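Local coordinates for protein orotidine-5-phosphate decarboxylase/orotate phosphoribosyltransferase, putative (Ompdcase-oprtase, putative) (PDB 3QW3) that probably catalyses, through this N-terminal decarboxylase domain of a bifunctional UMP synthase, the conversion of orotidine 5'-phosphate to UMP and carbon dioxide in pyrimidine biosynthesis, at residues M1-D5 with D127-F131; L6-R10 with A75-V79; R152-E156 with R186-R190; A159-E163 with R190-L194. All coordinates share one frame; numbering follows the deposited sequence.

Contact 1 of 4, residues M1-D5 with D127-F131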
loop_
_atom_site.group_PDB
_atom_site.type_symbol
_atom_site.label_atom_id
_atom_site.label_comp_id
_atom_site.label_asym_id
_atom_site.label_seq_id
_atom_site.Cartn_x
_atom_site.Cartn_y
_atom_site.Cartn_z
ATOM N N MET A 1 -26.802 2.605 -5.795
ATOM C CA MET A 1 -25.834 2.929 -6.882
ATOM C C MET A 1 -24.431 2.408 -6.538
ATOM O O MET A 1 -23.488 3.188 -6.356
ATOM C CB MET A 1 -25.817 4.442 -7.135
ATOM C CG MET A 1 -25.244 4.877 -8.485
ATOM S SD MET A 1 -26.479 5.060 -9.793
ATOM C CE MET A 1 -26.757 3.352 -10.279
ATOM N N SER A 2 -24.306 1.084 -6.454
ATOM C CA SER A 2 -23.038 0.438 -6.099
ATOM C C SER A 2 -22.050 0.441 -7.261
ATOM O O SER A 2 -22.427 0.670 -8.415
ATOM C CB SER A 2 -23.272 -1.003 -5.642
ATOM O OG SER A 2 -23.346 -1.889 -6.751
ATOM N N PHE A 3 -20.785 0.168 -6.949
ATOM C CA PHE A 3 -19.770 0.024 -7.980
ATOM C C PHE A 3 -20.174 -1.001 -9.040
ATOM O O PHE A 3 -20.067 -0.735 -10.242
ATOM C CB PHE A 3 -18.421 -0.372 -7.370
ATOM C CG PHE A 3 -17.389 -0.716 -8.396
ATOM C CD1 PHE A 3 -16.626 0.285 -8.984
ATOM C CD2 PHE A 3 -17.204 -2.034 -8.808
ATOM C CE1 PHE A 3 -15.674 -0.026 -9.960
ATOM C CE2 PHE A 3 -16.249 -2.350 -9.777
ATOM C CZ PHE A 3 -15.488 -1.337 -10.348
ATOM N N PHE A 4 -20.627 -2.172 -8.598
ATOM C CA PHE A 4 -20.981 -3.236 -9.537
ATOM C C PHE A 4 -22.286 -2.991 -10.298
ATOM O O PHE A 4 -22.439 -3.483 -11.416
ATOM C CB PHE A 4 -20.918 -4.620 -8.877
ATOM C CG PHE A 4 -19.516 -5.070 -8.588
ATOM C CD1 PHE A 4 -18.667 -5.453 -9.625
ATOM C CD2 PHE A 4 -19.021 -5.064 -7.285
ATOM C CE1 PHE A 4 -17.353 -5.847 -9.364
ATOM C CE2 PHE A 4 -17.714 -5.457 -7.017
ATOM C CZ PHE A 4 -16.879 -5.849 -8.054
ATOM N N ASP A 5 -23.202 -2.212 -9.715
ATOM C CA ASP A 5 -24.388 -1.733 -10.445
ATOM C C ASP A 5 -23.971 -0.833 -11.603
ATOM O O ASP A 5 -24.478 -0.964 -12.724
ATOM C CB ASP A 5 -25.330 -0.942 -9.532
ATOM C CG ASP A 5 -26.075 -1.817 -8.542
ATOM O OD1 ASP A 5 -26.237 -3.032 -8.796
ATOM O OD2 ASP A 5 -26.502 -1.266 -7.502
ATOM N N ASP A 127 -21.321 -1.096 -1.123
ATOM C CA ASP A 127 -21.474 -0.315 -2.356
ATOM C C ASP A 127 -20.143 0.005 -3.047
ATOM O O ASP A 127 -20.129 0.557 -4.155
ATOM C CB ASP A 127 -22.255 0.979 -2.078
ATOM C CG ASP A 127 -21.624 1.837 -0.977
ATOM O OD1 ASP A 127 -21.193 1.285 0.061
ATOM O OD2 ASP A 127 -21.575 3.076 -1.148
ATOM N N LYS A 128 -19.037 -0.343 -2.388
ATOM C CA LYS A 128 -17.691 -0.092 -2.908
ATOM C C LYS A 128 -16.971 -1.401 -3.196
ATOM O O LYS A 128 -17.198 -2.404 -2.524
ATOM C CB LYS A 128 -16.875 0.743 -1.909
ATOM C CG LYS A 128 -17.554 2.032 -1.437
ATOM C CD LYS A 128 -17.662 3.082 -2.540
ATOM C CE LYS A 128 -18.432 4.303 -2.063
ATOM N NZ LYS A 128 -18.413 5.388 -3.086
ATOM N N ALA A 129 -16.097 -1.394 -4.194
ATOM C CA ALA A 129 -15.370 -2.602 -4.547
ATOM C C ALA A 129 -13.922 -2.508 -4.095
ATOM O O ALA A 129 -13.364 -1.419 -3.992
ATOM C CB ALA A 129 -15.432 -2.848 -6.032
ATOM N N VAL A 130 -13.333 -3.666 -3.836
ATOM C CA VAL A 130 -11.928 -3.758 -3.469
ATOM C C VAL A 130 -11.259 -4.735 -4.421
ATOM O O VAL A 130 -11.551 -5.936 -4.404
ATOM C CB VAL A 130 -11.758 -4.239 -2.016
ATOM C CG1 VAL A 130 -10.280 -4.198 -1.606
ATOM C CG2 VAL A 130 -12.606 -3.393 -1.089
ATOM N N PHE A 131 -10.372 -4.205 -5.263
ATOM C CA PHE A 131 -9.581 -5.028 -6.163
ATOM C C PHE A 131 -8.263 -5.381 -5.485
ATOM O O PHE A 131 -7.419 -4.513 -5.265
ATOM C CB PHE A 131 -9.343 -4.294 -7.483
ATOM C CG PHE A 131 -10.565 -4.229 -8.364
ATOM C CD1 PHE A 131 -10.875 -5.292 -9.203
ATOM C CD2 PHE A 131 -11.389 -3.107 -8.354
ATOM C CE1 PHE A 131 -12.007 -5.250 -10.030
ATOM C CE2 PHE A 131 -12.535 -3.053 -9.177
ATOM C CZ PHE A 131 -12.834 -4.132 -10.010
#
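Ser2, Phe3 and Phe4 meet Asp127, Ala129 and Phe131 where the N-terminal helix 3-11 starts against the head of strand 129-135, a largely apolar contact of the TIM-barrel decarboxylase domain, at the N-terminal ends of the barrel strands, which helix 3-11 lies across. One backbone bond fixes the register: Phe3 N donates to Asp127 O at 2.9 Å with an N-H...O angle of 159°. Beside it, Ser2 CA brings its hydrogen to the same oxygen at 3.5 Å, a weaker CA-H...O contact. The helix start is closed by a capping box. Asp5 N donates to Ser2 OG at 3.0 Å, and the return bond from Ser2 N to Asp5 OD2 is weak.

Two neighbouring aromatic side chains of the first turn then converge on one methyl group. Ala129 CB lies 3.4 Å from Phe3 CD2 and 3.6 Å from Phe4 CE2, meeting both rings obliquely. Phe3 reaches farther along the strand because its CG stands opposite the backbone N (chi1 172°), which carries the ring past Ala129 CB to Phe131. Within the turn, the Phe3 edge atom CD2 sits above the centre of one face of the Phe4 ring. Around this group, Ala107 of the adjacent strand touches Phe3 and Ala129, while Trp195 meets the Phe4 ring. The Phe3 and Phe131 rings have planes 79° apart and centroids 5.7 Å apart, and Phe3 CZ comes to the edge of the Phe131 ring, near its plane, 3.6 Å from Phe131 CE2.

Contact 2 of 4, residues L6-R10 with A75-V79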
loop_
_atom_site.group_PDB
_atom_site.type_symbol
_atom_site.label_atom_id
_atom_site.label_comp_id
_atom_site.label_asym_id
_atom_site.label_seq_id
_atom_site.Cartn_x
_atom_site.Cartn_y
_atom_site.Cartn_z
ATOM N N LEU A 6 -23.049 0.085 -11.322
ATOM C CA LEU A 6 -22.540 0.994 -12.335
ATOM C C LEU A 6 -21.740 0.220 -13.375
ATOM O O LEU A 6 -21.934 0.410 -14.578
ATOM C CB LEU A 6 -21.688 2.109 -11.712
ATOM C CG LEU A 6 -22.408 3.119 -10.809
ATOM C CD1 LEU A 6 -21.400 3.935 -10.031
ATOM C CD2 LEU A 6 -23.314 4.039 -11.624
ATOM N N LEU A 7 -20.854 -0.661 -12.917
ATOM C CA LEU A 7 -19.996 -1.405 -13.845
ATOM C C LEU A 7 -20.782 -2.355 -14.744
ATOM O O LEU A 7 -20.507 -2.439 -15.945
ATOM C CB LEU A 7 -18.888 -2.159 -13.109
ATOM C CG LEU A 7 -17.830 -2.827 -13.999
ATOM C CD1 LEU A 7 -17.086 -1.790 -14.853
ATOM C CD2 LEU A 7 -16.852 -3.618 -13.143
ATOM N N ASN A 8 -21.749 -3.070 -14.172
ATOM C CA ASN A 8 -22.586 -3.959 -14.981
ATOM C C ASN A 8 -23.335 -3.209 -16.074
ATOM O O ASN A 8 -23.459 -3.712 -17.194
ATOM C CB ASN A 8 -23.551 -4.778 -14.116
ATOM C CG ASN A 8 -22.884 -5.986 -13.475
ATOM O OD1 ASN A 8 -21.900 -6.528 -13.991
ATOM N ND2 ASN A 8 -23.429 -6.422 -12.342
ATOM N N GLU A 9 -23.802 -2.001 -15.762
ATOM C CA GLU A 9 -24.452 -1.150 -16.761
ATOM C C GLU A 9 -23.462 -0.746 -17.854
ATOM O O GLU A 9 -23.769 -0.853 -19.037
ATOM C CB GLU A 9 -25.087 0.085 -16.107
ATOM C CG GLU A 9 -25.751 1.062 -17.083
ATOM C CD GLU A 9 -27.031 0.526 -17.715
ATOM O OE1 GLU A 9 -27.440 1.084 -18.756
ATOM O OE2 GLU A 9 -27.622 -0.442 -17.185
ATOM N N ARG A 10 -22.265 -0.303 -17.462
ATOM C CA ARG A 10 -21.257 0.064 -18.453
ATOM C C ARG A 10 -20.791 -1.131 -19.278
ATOM O O ARG A 10 -20.492 -0.971 -20.457
ATOM C CB ARG A 10 -20.045 0.758 -17.807
ATOM C CG ARG A 10 -20.363 2.062 -17.072
ATOM C CD ARG A 10 -20.976 3.132 -17.977
ATOM N NE ARG A 10 -20.051 3.608 -19.007
ATOM C CZ ARG A 10 -20.352 4.545 -19.901
ATOM N NH1 ARG A 10 -21.558 5.107 -19.895
ATOM N NH2 ARG A 10 -19.450 4.928 -20.800
ATOM N N ALA A 75 -21.440 11.132 -14.442
ATOM C CA ALA A 75 -22.293 10.287 -13.624
ATOM C C ALA A 75 -22.546 8.980 -14.375
ATOM O O ALA A 75 -22.747 8.979 -15.598
ATOM C CB ALA A 75 -23.609 10.997 -13.303
ATOM N N GLY A 76 -22.488 7.873 -13.645
ATOM C CA GLY A 76 -22.718 6.554 -14.220
ATOM C C GLY A 76 -21.456 5.764 -14.534
ATOM O O GLY A 76 -21.526 4.562 -14.767
ATOM N N ILE A 77 -20.305 6.434 -14.548
ATOM C CA ILE A 77 -19.034 5.748 -14.802
ATOM C C ILE A 77 -18.241 5.630 -13.500
ATOM O O ILE A 77 -17.861 6.643 -12.914
ATOM C CB ILE A 77 -18.187 6.438 -15.895
ATOM C CG1 ILE A 77 -19.032 6.691 -17.158
ATOM C CG2 ILE A 77 -16.955 5.574 -16.231
ATOM C CD1 ILE A 77 -18.327 7.542 -18.242
ATOM N N PRO A 78 -17.995 4.388 -13.048
ATOM C CA PRO A 78 -17.324 4.198 -11.759
ATOM C C PRO A 78 -15.844 4.545 -11.813
ATOM O O PRO A 78 -15.217 4.452 -12.868
ATOM C CB PRO A 78 -17.527 2.714 -11.476
ATOM C CG PRO A 78 -17.655 2.081 -12.824
ATOM C CD PRO A 78 -18.328 3.106 -13.696
ATOM N N VAL A 79 -15.312 4.958 -10.666
ATOM C CA VAL A 79 -13.919 5.354 -10.527
ATOM C C VAL A 79 -13.225 4.369 -9.595
ATOM O O VAL A 79 -13.688 4.118 -8.475
ATOM C CB VAL A 79 -13.807 6.789 -9.961
ATOM C CG1 VAL A 79 -12.358 7.163 -9.671
ATOM C CG2 VAL A 79 -14.425 7.801 -10.935
HETATM O O HOH W 1 -23.534 3.032 -15.200
#
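Leu6 and Arg10, one helical turn apart, close over the loop residues Gly76, Ile77 and Pro78. Gly76 O is where they converge: Leu6 CD2 lies 3.7 Å from it and Arg10 CD 3.6 Å, both as van der Waals neighbours. No direct hydrogen bond joins the segments. A water does so instead, giving one hydrogen to Gly76 O at 2.6 Å and the other to Leu6 O at 3.1 Å. Leu6 O also accepts the helical bond from Arg10 N, so that carbonyl serves both the helix and the bridge.

Pro78 packs against both helix side chains. Its CD lies 4.0 Å from Leu6 CB and 4.1 Å from Arg10 CG, and its CG faces the more distant Leu7 CD1. The Arg10 chain bends at chi2 (-60°) and again at chi3 (-66°), folding back so that the flat guanidinium, rather than its rim, is presented to Ile77. Ile77 CG1 stands over the centre of that face, 3.7 Å from Arg10 CZ, with CD1 continuing toward NH2. This leaves the N-H groups directed elsewhere, and NH2 donates to Ala45 O, a bond that probably helps hold the group flat on the isoleucine. Gly76 has a positive phi of 100°, in the turn whose carbonyl faces the helix.

Farther out, His106 touches Leu6 and Trp195 touches Leu7. Backbone bonds tie Pro78 to Tyr48 of strand 47-50 and Val79 to His106. In the chain the loop 75-79 follows helix 60-72 and leads into strand 80-85, and helix 3-11 packs across it.

Contact 3 of 4, residues R152-E156 with R186-R190. With SO4 (sulfate ion), chain F.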
loop_
_atom_site.group_PDB
_atom_site.type_symbol
_atom_site.label_atom_id
_atom_site.label_comp_id
_atom_site.label_asym_id
_atom_site.label_seq_id
_atom_site.Cartn_x
_atom_site.Cartn_y
_atom_site.Cartn_z
ATOM N N ARG A 152 0.097 -25.440 -5.646
ATOM C CA ARG A 152 -0.279 -24.224 -6.375
ATOM C C ARG A 152 0.613 -23.030 -6.045
ATOM O O ARG A 152 1.373 -23.063 -5.081
ATOM C CB ARG A 152 -1.760 -23.888 -6.144
ATOM C CG ARG A 152 -2.110 -23.457 -4.736
ATOM C CD ARG A 152 -3.486 -23.971 -4.349
ATOM N NE ARG A 152 -4.075 -23.193 -3.262
ATOM C CZ ARG A 152 -3.818 -23.370 -1.967
ATOM N NH1 ARG A 152 -2.970 -24.306 -1.566
ATOM N NH2 ARG A 152 -4.415 -22.600 -1.070
ATOM N N TYR A 153 0.518 -21.986 -6.860
ATOM C CA TYR A 153 1.278 -20.762 -6.645
ATOM C C TYR A 153 0.609 -19.898 -5.581
ATOM O O TYR A 153 -0.600 -20.007 -5.357
ATOM C CB TYR A 153 1.389 -19.975 -7.951
ATOM C CG TYR A 153 2.139 -20.697 -9.045
ATOM C CD1 TYR A 153 3.524 -20.841 -8.984
ATOM C CD2 TYR A 153 1.464 -21.235 -10.141
ATOM C CE1 TYR A 153 4.222 -21.503 -9.987
ATOM C CE2 TYR A 153 2.154 -21.904 -11.152
ATOM C CZ TYR A 153 3.531 -22.030 -11.067
ATOM O OH TYR A 153 4.228 -22.685 -12.058
ATOM N N LEU A 154 1.392 -19.040 -4.929
ATOM C CA LEU A 154 0.835 -18.108 -3.942
ATOM C C LEU A 154 -0.323 -17.300 -4.528
ATOM O O LEU A 154 -1.326 -17.062 -3.849
ATOM C CB LEU A 154 1.909 -17.165 -3.371
ATOM C CG LEU A 154 1.406 -16.090 -2.387
ATOM C CD1 LEU A 154 0.900 -16.716 -1.088
ATOM C CD2 LEU A 154 2.456 -15.022 -2.085
ATOM N N TYR A 155 -0.198 -16.886 -5.788
ATOM C CA TYR A 155 -1.262 -16.082 -6.396
ATOM C C TYR A 155 -2.578 -16.845 -6.542
ATOM O O TYR A 155 -3.654 -16.260 -6.438
ATOM C CB TYR A 155 -0.820 -15.418 -7.710
ATOM C CG TYR A 155 -0.590 -16.334 -8.898
ATOM C CD1 TYR A 155 0.697 -16.701 -9.273
ATOM C CD2 TYR A 155 -1.659 -16.784 -9.677
ATOM C CE1 TYR A 155 0.920 -17.514 -10.377
ATOM C CE2 TYR A 155 -1.449 -17.602 -10.781
ATOM C CZ TYR A 155 -0.153 -17.963 -11.123
ATOM O OH TYR A 155 0.079 -18.767 -12.213
ATOM N N GLU A 156 -2.487 -18.158 -6.747
ATOM C CA GLU A 156 -3.675 -19.009 -6.768
ATOM C C GLU A 156 -4.312 -19.104 -5.383
ATOM O O GLU A 156 -5.540 -19.124 -5.260
ATOM C CB GLU A 156 -3.337 -20.402 -7.301
ATOM C CG GLU A 156 -2.993 -20.431 -8.784
ATOM C CD GLU A 156 -2.655 -21.832 -9.270
ATOM O OE1 GLU A 156 -3.518 -22.458 -9.921
ATOM O OE2 GLU A 156 -1.533 -22.308 -8.988
ATOM N N ARG A 186 -5.328 -19.605 -14.751
ATOM C CA ARG A 186 -5.250 -20.249 -13.436
ATOM C C ARG A 186 -6.094 -19.486 -12.421
ATOM O O ARG A 186 -6.824 -20.085 -11.631
ATOM C CB ARG A 186 -3.803 -20.357 -12.946
ATOM C CG ARG A 186 -2.974 -21.405 -13.669
ATOM C CD ARG A 186 -1.756 -21.794 -12.850
ATOM N NE ARG A 186 -0.908 -22.737 -13.574
ATOM C CZ ARG A 186 0.117 -22.395 -14.350
ATOM N NH1 ARG A 186 0.455 -21.120 -14.511
ATOM N NH2 ARG A 186 0.816 -23.339 -14.966
ATOM N N VAL A 187 -6.005 -18.158 -12.459
ATOM C CA VAL A 187 -6.771 -17.324 -11.538
ATOM C C VAL A 187 -8.277 -17.467 -11.791
ATOM O O VAL A 187 -9.060 -17.617 -10.849
ATOM C CB VAL A 187 -6.303 -15.849 -11.591
ATOM C CG1 VAL A 187 -7.137 -14.987 -10.666
ATOM C CG2 VAL A 187 -4.831 -15.763 -11.214
ATOM N N ARG A 188 -8.677 -17.451 -13.061
ATOM C CA ARG A 188 -10.085 -17.646 -13.406
ATOM C C ARG A 188 -10.623 -19.018 -12.954
ATOM O O ARG A 188 -11.794 -19.142 -12.593
ATOM C CB ARG A 188 -10.313 -17.418 -14.906
ATOM C CG ARG A 188 -11.778 -17.489 -15.359
ATOM C CD ARG A 188 -12.698 -16.624 -14.501
ATOM N NE ARG A 188 -12.634 -15.209 -14.853
ATOM C CZ ARG A 188 -13.014 -14.216 -14.055
ATOM N NH1 ARG A 188 -13.470 -14.466 -12.833
ATOM N NH2 ARG A 188 -12.930 -12.965 -14.482
ATOM N N ALA A 189 -9.760 -20.029 -12.958
ATOM C CA ALA A 189 -10.130 -21.361 -12.475
ATOM C C ALA A 189 -10.364 -21.377 -10.962
ATOM O O ALA A 189 -11.261 -22.072 -10.480
ATOM C CB ALA A 189 -9.078 -22.382 -12.860
ATOM N N ARG A 190 -9.559 -20.608 -10.225
ATOM C CA ARG A 190 -9.688 -20.508 -8.762
ATOM C C ARG A 190 -10.794 -19.546 -8.348
ATOM O O ARG A 190 -11.394 -19.700 -7.280
ATOM C CB ARG A 190 -8.367 -20.061 -8.123
ATOM C CG ARG A 190 -7.189 -20.988 -8.374
ATOM C CD ARG A 190 -7.399 -22.364 -7.745
ATOM N NE ARG A 190 -6.295 -23.270 -8.060
ATOM C CZ ARG A 190 -6.052 -24.419 -7.430
ATOM N NH1 ARG A 190 -6.827 -24.818 -6.429
ATOM N NH2 ARG A 190 -5.020 -25.171 -7.799
HETATM S S SO4 F . -4.706 -22.771 2.567
HETATM O O1 SO4 F . -4.316 -23.399 3.827
HETATM O O2 SO4 F . -6.148 -22.912 2.373
HETATM O O3 SO4 F . -4.368 -21.358 2.614
HETATM O O4 SO4 F . -3.984 -23.398 1.462
HETATM O O HOH W 2 -5.846 -22.765 -11.066
#
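Residues 152-156 pass from a short strand, 152-153, into the first turn of helix 154-163, whereas 186-190 form the last turn of helix 181-190; the two backbones approach most closely at Glu156 and Val187, with CA atoms 5.9 Å apart. Tyr153 occupies the N-cap position, and its N donates to Glu156 OE2 at 3.0 Å (N-H...O 170°), meeting that oxygen on the anti side.

The other carboxylate oxygen turns to the second helix. Glu156 OE1 forms a long, weak salt bridge to Arg190 NE at 3.4 Å, its carboxylate plane standing 81° from the guanidinium. A water bridges the same groups, donating to Glu156 OE1 and Arg186 O and accepting from Arg190 NE. The closer partner of Arg190 is Glu160, an acid it shares with Arg152. Arg152 CD packs over one face of the Arg190 guanidinium, offset toward its rim.

Arg186, extended from CG to NE, reaches past Tyr155 to Tyr153. Tyr153 comes edge-on, its CE2 over the centre of the guanidinium face, 3.8 Å from Arg186 CZ, and Arg186 NH1 gives Tyr155 OH a weak bond at 3.3 Å. Tyr155 CD2 meets Val187 CG2 at 3.7 Å, and Tyr155 also packs on Tyr113 of the second subunit.

Arg152 NH2 also donates to a sulfate, probably from the crystallisation liquor. The arrangement is that of adjacent outer helices of a TIM barrel, with Val187 turned onto strands 129-135 and 172-176 and Glu156, Arg186 and Arg190 between the two helices.

Contact 4 of 4, residues A159-E163 with R190-L194. With SO4 (sulfate ion), chain F.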
loop_
_atom_site.group_PDB
_atom_site.type_symbol
_atom_site.label_atom_id
_atom_site.label_comp_id
_atom_site.label_asym_id
_atom_site.label_seq_id
_atom_site.Cartn_x
_atom_site.Cartn_y
_atom_site.Cartn_z
ATOM N N ALA A 159 -6.217 -15.904 -4.918
ATOM C CA ALA A 159 -7.446 -15.984 -5.714
ATOM C C ALA A 159 -8.539 -16.801 -5.021
ATOM O O ALA A 159 -9.705 -16.397 -5.015
ATOM C CB ALA A 159 -7.146 -16.540 -7.110
ATOM N N GLU A 160 -8.156 -17.930 -4.426
ATOM C CA GLU A 160 -9.096 -18.794 -3.693
ATOM C C GLU A 160 -9.708 -18.088 -2.490
ATOM O O GLU A 160 -10.925 -18.140 -2.272
ATOM C CB GLU A 160 -8.400 -20.074 -3.220
ATOM C CG GLU A 160 -8.029 -21.050 -4.313
ATOM C CD GLU A 160 -7.433 -22.331 -3.748
ATOM O OE1 GLU A 160 -6.653 -22.256 -2.775
ATOM O OE2 GLU A 160 -7.750 -23.418 -4.272
ATOM N N ARG A 161 -8.858 -17.428 -1.703
ATOM C CA ARG A 161 -9.314 -16.644 -0.563
ATOM C C ARG A 161 -10.307 -15.576 -0.994
ATOM O O ARG A 161 -11.337 -15.379 -0.354
ATOM C CB ARG A 161 -8.126 -15.982 0.130
ATOM C CG ARG A 161 -7.616 -16.742 1.323
ATOM C CD ARG A 161 -6.173 -16.387 1.607
ATOM N NE ARG A 161 -5.627 -17.207 2.684
ATOM C CZ ARG A 161 -5.143 -18.437 2.534
ATOM N NH1 ARG A 161 -5.128 -19.027 1.344
ATOM N NH2 ARG A 161 -4.672 -19.083 3.589
ATOM N N ALA A 162 -9.981 -14.890 -2.089
ATOM C CA ALA A 162 -10.790 -13.792 -2.581
ATOM C C ALA A 162 -12.169 -14.260 -3.039
ATOM O O ALA A 162 -13.170 -13.643 -2.690
ATOM C CB ALA A 162 -10.062 -13.061 -3.703
ATOM N N GLU A 163 -12.212 -15.348 -3.811
ATOM C CA GLU A 163 -13.479 -15.929 -4.277
ATOM C C GLU A 163 -14.259 -16.544 -3.114
ATOM O O GLU A 163 -15.492 -16.516 -3.100
ATOM C CB GLU A 163 -13.213 -16.983 -5.364
ATOM C CG GLU A 163 -14.456 -17.698 -5.929
ATOM C CD GLU A 163 -15.234 -16.887 -6.963
ATOM O OE1 GLU A 163 -14.624 -16.200 -7.809
ATOM O OE2 GLU A 163 -16.480 -16.954 -6.945
ATOM N N ARG A 190 -9.559 -20.608 -10.225
ATOM C CA ARG A 190 -9.688 -20.508 -8.762
ATOM C C ARG A 190 -10.794 -19.546 -8.348
ATOM O O ARG A 190 -11.394 -19.700 -7.280
ATOM C CB ARG A 190 -8.367 -20.061 -8.123
ATOM C CG ARG A 190 -7.189 -20.988 -8.374
ATOM C CD ARG A 190 -7.399 -22.364 -7.745
ATOM N NE ARG A 190 -6.295 -23.270 -8.060
ATOM C CZ ARG A 190 -6.052 -24.419 -7.430
ATOM N NH1 ARG A 190 -6.827 -24.818 -6.429
ATOM N NH2 ARG A 190 -5.020 -25.171 -7.799
ATOM N N ALA A 191 -11.052 -18.554 -9.197
ATOM C CA ALA A 191 -12.030 -17.514 -8.916
ATOM C C ALA A 191 -12.943 -17.315 -10.123
ATOM O O ALA A 191 -12.731 -16.402 -10.916
ATOM C CB ALA A 191 -11.328 -16.200 -8.541
ATOM N N PRO A 192 -13.971 -18.170 -10.258
ATOM C CA PRO A 192 -14.837 -18.148 -11.441
ATOM C C PRO A 192 -15.763 -16.932 -11.585
ATOM O O PRO A 192 -16.217 -16.645 -12.699
ATOM C CB PRO A 192 -15.666 -19.437 -11.289
ATOM C CG PRO A 192 -14.887 -20.294 -10.344
ATOM C CD PRO A 192 -14.289 -19.313 -9.381
ATOM N N THR A 193 -16.056 -16.227 -10.495
ATOM C CA THR A 193 -17.049 -15.143 -10.555
ATOM C C THR A 193 -16.498 -13.722 -10.388
ATOM O O THR A 193 -17.180 -12.751 -10.722
ATOM C CB THR A 193 -18.215 -15.339 -9.545
ATOM O OG1 THR A 193 -17.745 -15.129 -8.207
ATOM C CG2 THR A 193 -18.832 -16.723 -9.670
ATOM N N LEU A 194 -15.282 -13.588 -9.862
ATOM C CA LEU A 194 -14.777 -12.257 -9.526
ATOM C C LEU A 194 -14.411 -11.433 -10.752
ATOM O O LEU A 194 -13.946 -11.973 -11.742
ATOM C CB LEU A 194 -13.564 -12.345 -8.598
ATOM C CG LEU A 194 -13.748 -13.113 -7.289
ATOM C CD1 LEU A 194 -12.527 -12.898 -6.421
ATOM C CD2 LEU A 194 -15.018 -12.694 -6.549
HETATM S S SO4 F . -4.706 -22.771 2.567
HETATM O O1 SO4 F . -4.316 -23.399 3.827
HETATM O O2 SO4 F . -6.148 -22.912 2.373
HETATM O O3 SO4 F . -4.368 -21.358 2.614
HETATM O O4 SO4 F . -3.984 -23.398 1.462
#
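On the outer layer of the TIM barrel, the last turn of helix 154-163 meets the loop that leads from helix 181-190 into strand 196-198, and Glu163 contributes the largest single share. Its chain sets off trans to the main-chain nitrogen and bends at chi2 (79°), which lays the carboxylate across Pro192 and against Thr193. There the two oxygens divide the work. Glu163 OE2 accepts from Thr193 OG1 at 2.6 Å, on its syn side and not far from the carboxylate plane. Glu163 OE1 accepts from Thr193 N at 3.0 Å with an N-H...O angle of 161°, also syn but farther out of plane, and takes a weak bond from Leu194 N. Pro192 N lies close to OE1 without a hydrogen to give.

The apolar part of the contact is made by Ala162 CB, which meets Leu194 CD1 at 3.7 Å, and by Ala159 CB, which touches Arg190 CB at 3.9 Å. Leu174 of strand 172-176 touches Ala159, Ala162 and Leu194.

At the other end Glu160 runs alongside Arg190 in the same direction. Glu160 OE2 forms a salt bridge to Arg190 NH1 at 2.7 Å, though the bent N-H...O angle of 123° makes the hydrogen bond weak. Glu160 OE1 is taken by Arg152 NE. With one arginine on each oxygen, Glu160 is probably kept ionised, while the paired donors from Thr193 fix the rotation of the Glu163 carboxylate and probably stabilise its negative charge.

Overall arrangement
From the N terminus, contact 1 closes the longer early loop by joining the start of helix 3-11 to strand 129-135. Contact 2 nests inside it, tying the next turn of the same helix to the loop before strand 80-85; the two touch through Phe3 and Pro78. Helix 3-11 is thereby held at both strand 129-135 and the loop before strand 80-85. Contacts 3 and 4 come later and cross, contact 4 opening before contact 3 has closed, both linking helix 154-163 to the region at the end of helix 181-190. They share Arg190, and their centres lie about 8 Å apart, against about 23 Å between those of contacts 1 and 3. Arg188 NH1 of contact 3 probably bonds to Leu194 O of contact 4.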